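Local structure of S-M checkpoint control protein rad4 (Schizosaccharomyces pombe, 4BU0) at residues Ile12-Ile17 with His46-Asp51; Ala29-Ala34 with Val77-Trp82. The protein acts in DNA replication and in the S-M checkpoint, where its first two BRCT domains, the part in this structure, bind phosphorylated sites of a crb2 dimer. All coordinates share one frame; numbering follows the deposited sequence.

Interaction 1 (Ile12-Ile17 with His46-Asp51); sequences ICCTSI and HLIAGD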
loop_
_atom_site.group_PDB
_atom_site.type_symbol
_atom_site.label_atom_id
_atom_site.label_comp_id
_atom_site.label_asym_id
_atom_site.label_seq_id
_atom_site.Cartn_x
_atom_site.Cartn_y
_atom_site.Cartn_z
ATOM N N ILE A 12 -5.776 -8.575 -15.033
ATOM C CA ILE A 12 -5.143 -7.450 -14.347
ATOM C C ILE A 12 -6.050 -6.241 -14.262
ATOM O O ILE A 12 -6.789 -5.934 -15.179
ATOM C CB ILE A 12 -3.832 -7.150 -15.110
ATOM C CG1 ILE A 12 -2.835 -8.331 -14.891
ATOM C CG2 ILE A 12 -3.217 -5.768 -14.741
ATOM C CD1 ILE A 12 -1.716 -8.413 -15.884
ATOM N N CYS A 13 -5.974 -5.537 -13.110
ATOM C CA CYS A 13 -6.751 -4.334 -12.833
ATOM C C CYS A 13 -5.796 -3.337 -12.185
ATOM O O CYS A 13 -4.863 -3.791 -11.516
ATOM C CB CYS A 13 -7.900 -4.706 -11.900
ATOM S SG CYS A 13 -9.060 -3.365 -11.537
ATOM N N CYS A 14 -6.002 -2.015 -12.389
ATOM C CA CYS A 14 -5.179 -0.975 -11.754
ATOM C C CYS A 14 -6.000 -0.189 -10.765
ATOM O O CYS A 14 -7.219 -0.002 -10.954
ATOM C CB CYS A 14 -4.582 -0.014 -12.784
ATOM S SG CYS A 14 -3.389 -0.767 -13.909
ATOM N N THR A 15 -5.314 0.375 -9.746
ATOM C CA THR A 15 -5.947 1.331 -8.840
ATOM C C THR A 15 -4.943 2.440 -8.576
ATOM O O THR A 15 -3.772 2.161 -8.270
ATOM C CB THR A 15 -6.529 0.706 -7.565
ATOM O OG1 THR A 15 -7.254 1.723 -6.867
ATOM C CG2 THR A 15 -5.492 0.084 -6.627
ATOM N N SER A 16 -5.392 3.718 -8.727
ATOM C CA SER A 16 -4.545 4.897 -8.516
ATOM C C SER A 16 -3.254 4.859 -9.326
ATOM O O SER A 16 -2.157 5.148 -8.820
ATOM C CB SER A 16 -4.232 5.089 -7.036
ATOM O OG SER A 16 -5.362 5.645 -6.392
ATOM N N ILE A 17 -3.381 4.524 -10.619
ATOM C CA ILE A 17 -2.290 4.532 -11.571
ATOM C C ILE A 17 -2.656 5.626 -12.571
ATOM O O ILE A 17 -3.779 5.610 -13.073
ATOM C CB ILE A 17 -2.045 3.152 -12.240
ATOM C CG1 ILE A 17 -1.752 2.054 -11.162
ATOM C CG2 ILE A 17 -0.900 3.240 -13.253
ATOM C CD1 ILE A 17 -0.391 2.206 -10.412
ATOM N N HIS A 46 -4.652 -10.039 -10.330
ATOM C CA HIS A 46 -3.571 -9.154 -9.938
ATOM C C HIS A 46 -4.056 -7.729 -9.978
ATOM O O HIS A 46 -4.630 -7.307 -10.985
ATOM C CB HIS A 46 -2.368 -9.335 -10.878
ATOM C CG HIS A 46 -1.732 -10.691 -10.743
ATOM N ND1 HIS A 46 -2.383 -11.850 -11.189
ATOM C CD2 HIS A 46 -0.554 -11.053 -10.169
ATOM C CE1 HIS A 46 -1.597 -12.863 -10.841
ATOM N NE2 HIS A 46 -0.474 -12.439 -10.254
ATOM N N LEU A 47 -3.851 -6.985 -8.870
ATOM C CA LEU A 47 -4.248 -5.591 -8.776
ATOM C C LEU A 47 -2.975 -4.766 -8.685
ATOM O O LEU A 47 -2.224 -4.893 -7.718
ATOM C CB LEU A 47 -5.166 -5.356 -7.547
ATOM C CG LEU A 47 -5.591 -3.930 -7.274
ATOM C CD1 LEU A 47 -6.580 -3.407 -8.367
ATOM C CD2 LEU A 47 -6.275 -3.842 -5.882
ATOM N N ILE A 48 -2.744 -3.929 -9.702
ATOM C CA ILE A 48 -1.564 -3.066 -9.736
ATOM C C ILE A 48 -1.991 -1.785 -9.028
ATOM O O ILE A 48 -2.931 -1.130 -9.465
ATOM C CB ILE A 48 -1.106 -2.858 -11.199
ATOM C CG1 ILE A 48 -0.645 -4.238 -11.796
ATOM C CG2 ILE A 48 0.037 -1.800 -11.243
ATOM C CD1 ILE A 48 -0.454 -4.172 -13.305
ATOM N N ALA A 49 -1.344 -1.462 -7.903
ATOM C CA ALA A 49 -1.799 -0.338 -7.081
ATOM C C ALA A 49 -0.772 0.764 -6.916
ATOM O O ALA A 49 0.410 0.477 -6.696
ATOM C CB ALA A 49 -2.157 -0.871 -5.704
ATOM N N GLY A 50 -1.257 2.015 -6.951
ATOM C CA GLY A 50 -0.418 3.193 -6.758
ATOM C C GLY A 50 -0.683 3.901 -5.448
ATOM O O GLY A 50 -0.060 4.933 -5.170
ATOM N N ASP A 51 -1.616 3.344 -4.640
ATOM C CA ASP A 51 -2.060 3.880 -3.348
ATOM C C ASP A 51 -2.850 2.817 -2.624
ATOM O O ASP A 51 -3.367 1.903 -3.270
ATOM C CB ASP A 51 -2.940 5.132 -3.567
ATOM C CG ASP A 51 -3.129 6.024 -2.350
ATOM O OD1 ASP A 51 -2.384 5.847 -1.358
ATOM O OD2 ASP A 51 -3.953 6.959 -2.425
HETATM O O HOH W 1 -5.132 7.736 -4.764
HETATM O O HOH W 2 -1.379 7.591 -6.933
#
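I12 and I48 meet on one face of two parallel neighbouring strands. In the conformer given, I12 CG2 lies 3.5 Å from I48 CD1. On the same face C14 SG packs against I48 CB, and I17 CD1 reaches I48 CG2 from the loop. On the other face L47 CD1 sits 4.0 Å from C13 CB and also touches T15. CG2 of T15 packs 3.6 Å from A49 CB, and with CG2 placed there, OG1 stands anti to the backbone N (chi1 -173°). With only the methyl of an alanine at L47, C13 and T15 would probably lose the branch that packs on them, leaving a gap. Four backbone bonds join the strands: C13 N to H46 O, I48 N to C13 O (2.8 Å), T15 N to I48 O and G50 N to T15 O. At G50 a side chain would run into S16 O. In the conformers given, a water bridges S16 OG and D51 OD2, 2.7 Å from each. Further out, helix 19-31 packs on C14 and I48, and helix 55-63 on L47 and A49. T15 OG1 and S16 N both hydrogen-bond a modified side chain of the bound peptide, and T15 OG1 also pairs with T54. This is the central strand pair of a BRCT domain, ending at its phosphopeptide-binding site.

Interaction 2 (Ala29-Ala34 with Val77-Trp82); sequences ATKLGA and VLYESW
K31 holds CG anti to its own backbone N (chi1 -175°), and the rest of its chain is extended, which carries NZ out to the hydroxyl of Y79. L32 differs: its CG is anti to the carbonyl carbon (chi1 -80°), and its branched end lies over one face of W82 and beside the edge of Y79, where the two rings come together. CD2 of L32 lies over the indole of W82, offset toward the rim, and is 3.4 Å from W82 CE3. CD1 of L32 turns the other way and packs 4.0 Å from Y79 CB. The same methyl touches L78 CD2 at 4.2 Å. K31 crosses Y79 at about a right angle, with its CD in the ring plane at the edge. In the conformer given, K31 NZ donates a hydrogen bond to Y79 OH, at 2.8 Å; with a second conformer modelled, the bond is probably not permanent. K31 CG meets the edge of the W82 ring, 3.8 Å from CZ3. The indole also comes close to the backbone, with K31 O 3.4 Å from W82 CH2. That carbonyl accepts a hydrogen bond from K5 NZ. G33, with positive phi, forms a Schellman motif after helix 19-31, with G33 N bonded to T30 O and A34 N to A29 O. L7 and P6 extend the packing, on L78 and W82 respectively. The contact joins two helices of the first BRCT domain. Apolar packing round L32 probably supplies most of the fit, while the lysine-phenol bond at the exposed rim is likely to add direction rather than a charge pair.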
loop_
_atom_site.group_PDB
_atom_site.type_symbol
_atom_site.label_atom_id
_atom_site.label_comp_id
_atom_site.label_asym_id
_atom_site.label_seq_id
_atom_site.Cartn_x
_atom_site.Cartn_y
_atom_site.Cartn_z
ATOM N N ALA A 29 0.333 -5.636 -20.936
ATOM C CA ALA A 29 -0.270 -6.852 -20.346
ATOM C C ALA A 29 -1.094 -7.602 -21.399
ATOM O O ALA A 29 -1.049 -8.834 -21.448
ATOM C CB ALA A 29 -1.145 -6.485 -19.168
ATOM N N THR A 30 -1.797 -6.850 -22.275
ATOM C CA THR A 30 -2.620 -7.473 -23.325
ATOM C C THR A 30 -1.714 -8.196 -24.315
ATOM O O THR A 30 -2.030 -9.326 -24.712
ATOM C CB THR A 30 -3.478 -6.417 -23.991
ATOM O OG1 THR A 30 -4.359 -5.883 -22.988
ATOM C CG2 THR A 30 -4.299 -6.992 -25.167
ATOM N N LYS A 31 -0.567 -7.567 -24.701
ATOM C CA LYS A 31 0.333 -8.241 -25.636
ATOM C C LYS A 31 0.895 -9.523 -24.987
ATOM O O LYS A 31 1.121 -10.523 -25.682
ATOM C CB LYS A 31 1.457 -7.291 -26.094
ATOM C CG LYS A 31 2.351 -7.897 -27.170
ATOM C CD LYS A 31 3.216 -6.840 -27.833
ATOM C CE LYS A 31 4.427 -7.488 -28.454
ATOM N NZ LYS A 31 5.385 -6.482 -28.966
ATOM N N LEU A 32 1.121 -9.484 -23.643
ATOM C CA LEU A 32 1.618 -10.647 -22.921
ATOM C C LEU A 32 0.566 -11.745 -22.789
ATOM O O LEU A 32 0.910 -12.817 -22.309
ATOM C CB LEU A 32 2.104 -10.208 -21.524
ATOM C CG LEU A 32 3.513 -9.568 -21.473
ATOM C CD1 LEU A 32 3.655 -8.665 -20.261
ATOM C CD2 LEU A 32 4.601 -10.648 -21.432
ATOM N N GLY A 33 -0.681 -11.465 -23.147
ATOM C CA GLY A 33 -1.732 -12.484 -23.117
ATOM C C GLY A 33 -2.735 -12.361 -21.995
ATOM O O GLY A 33 -3.632 -13.207 -21.888
ATOM N N ALA A 34 -2.604 -11.339 -21.150
ATOM C CA ALA A 34 -3.522 -11.166 -20.019
ATOM C C ALA A 34 -4.807 -10.499 -20.457
ATOM O O ALA A 34 -4.884 -9.846 -21.515
ATOM C CB ALA A 34 -2.871 -10.291 -18.948
ATOM N N VAL A 77 8.568 -4.390 -16.476
ATOM C CA VAL A 77 9.781 -5.175 -16.322
ATOM C C VAL A 77 9.603 -6.575 -16.967
ATOM O O VAL A 77 10.497 -7.066 -17.682
ATOM C CB VAL A 77 10.231 -5.266 -14.838
ATOM C CG1 VAL A 77 11.369 -6.266 -14.658
ATOM C CG2 VAL A 77 10.661 -3.884 -14.323
ATOM N N LEU A 78 8.458 -7.231 -16.721
ATOM C CA LEU A 78 8.246 -8.546 -17.317
ATOM C C LEU A 78 8.175 -8.447 -18.854
ATOM O O LEU A 78 8.796 -9.258 -19.566
ATOM C CB LEU A 78 6.932 -9.123 -16.767
ATOM C CG LEU A 78 6.462 -10.416 -17.415
ATOM C CD1 LEU A 78 7.475 -11.575 -17.125
ATOM C CD2 LEU A 78 5.077 -10.784 -16.874
ATOM N N TYR A 79 7.445 -7.433 -19.350
ATOM C CA TYR A 79 7.357 -7.229 -20.799
ATOM C C TYR A 79 8.745 -7.039 -21.401
ATOM O O TYR A 79 9.049 -7.640 -22.436
ATOM C CB TYR A 79 6.519 -5.980 -21.073
ATOM C CG TYR A 79 6.324 -5.730 -22.546
ATOM C CD1 TYR A 79 5.307 -6.363 -23.248
ATOM C CD2 TYR A 79 7.134 -4.831 -23.232
ATOM C CE1 TYR A 79 5.097 -6.111 -24.595
ATOM C CE2 TYR A 79 6.922 -4.558 -24.581
ATOM C CZ TYR A 79 5.920 -5.221 -25.262
ATOM O OH TYR A 79 5.700 -4.950 -26.595
ATOM N N GLU A 80 9.601 -6.229 -20.736
ATOM C CA GLU A 80 10.939 -6.010 -21.269
ATOM C C GLU A 80 11.734 -7.304 -21.398
ATOM O O GLU A 80 12.386 -7.536 -22.423
ATOM C CB GLU A 80 11.681 -5.022 -20.377
ATOM C CG GLU A 80 12.921 -4.472 -21.053
ATOM C CD GLU A 80 12.620 -3.698 -22.324
ATOM O OE1 GLU A 80 11.569 -3.015 -22.399
ATOM O OE2 GLU A 80 13.417 -3.835 -23.277
ATOM N N SER A 81 11.657 -8.188 -20.392
ATOM C CA SER A 81 12.386 -9.450 -20.459
ATOM C C SER A 81 11.851 -10.319 -21.581
ATOM O O SER A 81 12.627 -10.891 -22.364
ATOM C CB SER A 81 12.296 -10.202 -19.133
ATOM O OG SER A 81 13.136 -9.619 -18.152
ATOM N N TRP A 82 10.532 -10.391 -21.706
ATOM C CA TRP A 82 9.886 -11.206 -22.711
ATOM C C TRP A 82 10.185 -10.739 -24.148
ATOM O O TRP A 82 10.518 -11.569 -24.996
ATOM C CB TRP A 82 8.386 -11.150 -22.434
ATOM C CG TRP A 82 7.572 -11.935 -23.408
ATOM C CD1 TRP A 82 7.591 -13.291 -23.588
ATOM C CD2 TRP A 82 6.555 -11.425 -24.268
ATOM N NE1 TRP A 82 6.640 -13.655 -24.513
ATOM C CE2 TRP A 82 5.983 -12.531 -24.941
ATOM C CE3 TRP A 82 6.042 -10.139 -24.515
ATOM C CZ2 TRP A 82 4.914 -12.390 -25.831
ATOM C CZ3 TRP A 82 4.980 -10.004 -25.395
ATOM C CH2 TRP A 82 4.458 -11.114 -26.077
#

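Overall arrangement
Interactions 1 and 2 belong to the same BRCT domain, and their centres lie about 16 Å apart. They touch through I12. I12 CD1, in the conformer given, packs 3.8 Å from A34 CB and 3.9 Å from A29 CB, so strand 11-15 meets the end of the helix that follows it in the chain. The segments alternate along the sequence, and all four lie in the first BRCT domain. Interaction 1 is buried, its centre about 9 Å from the centre of the chain, and reaches the bound peptide through T15 and S16. Interaction 2 is more peripheral, its centre about 22 Å from the centre of the chain. There helix 19-31, which also packs on the sheet, meets helix 74-83.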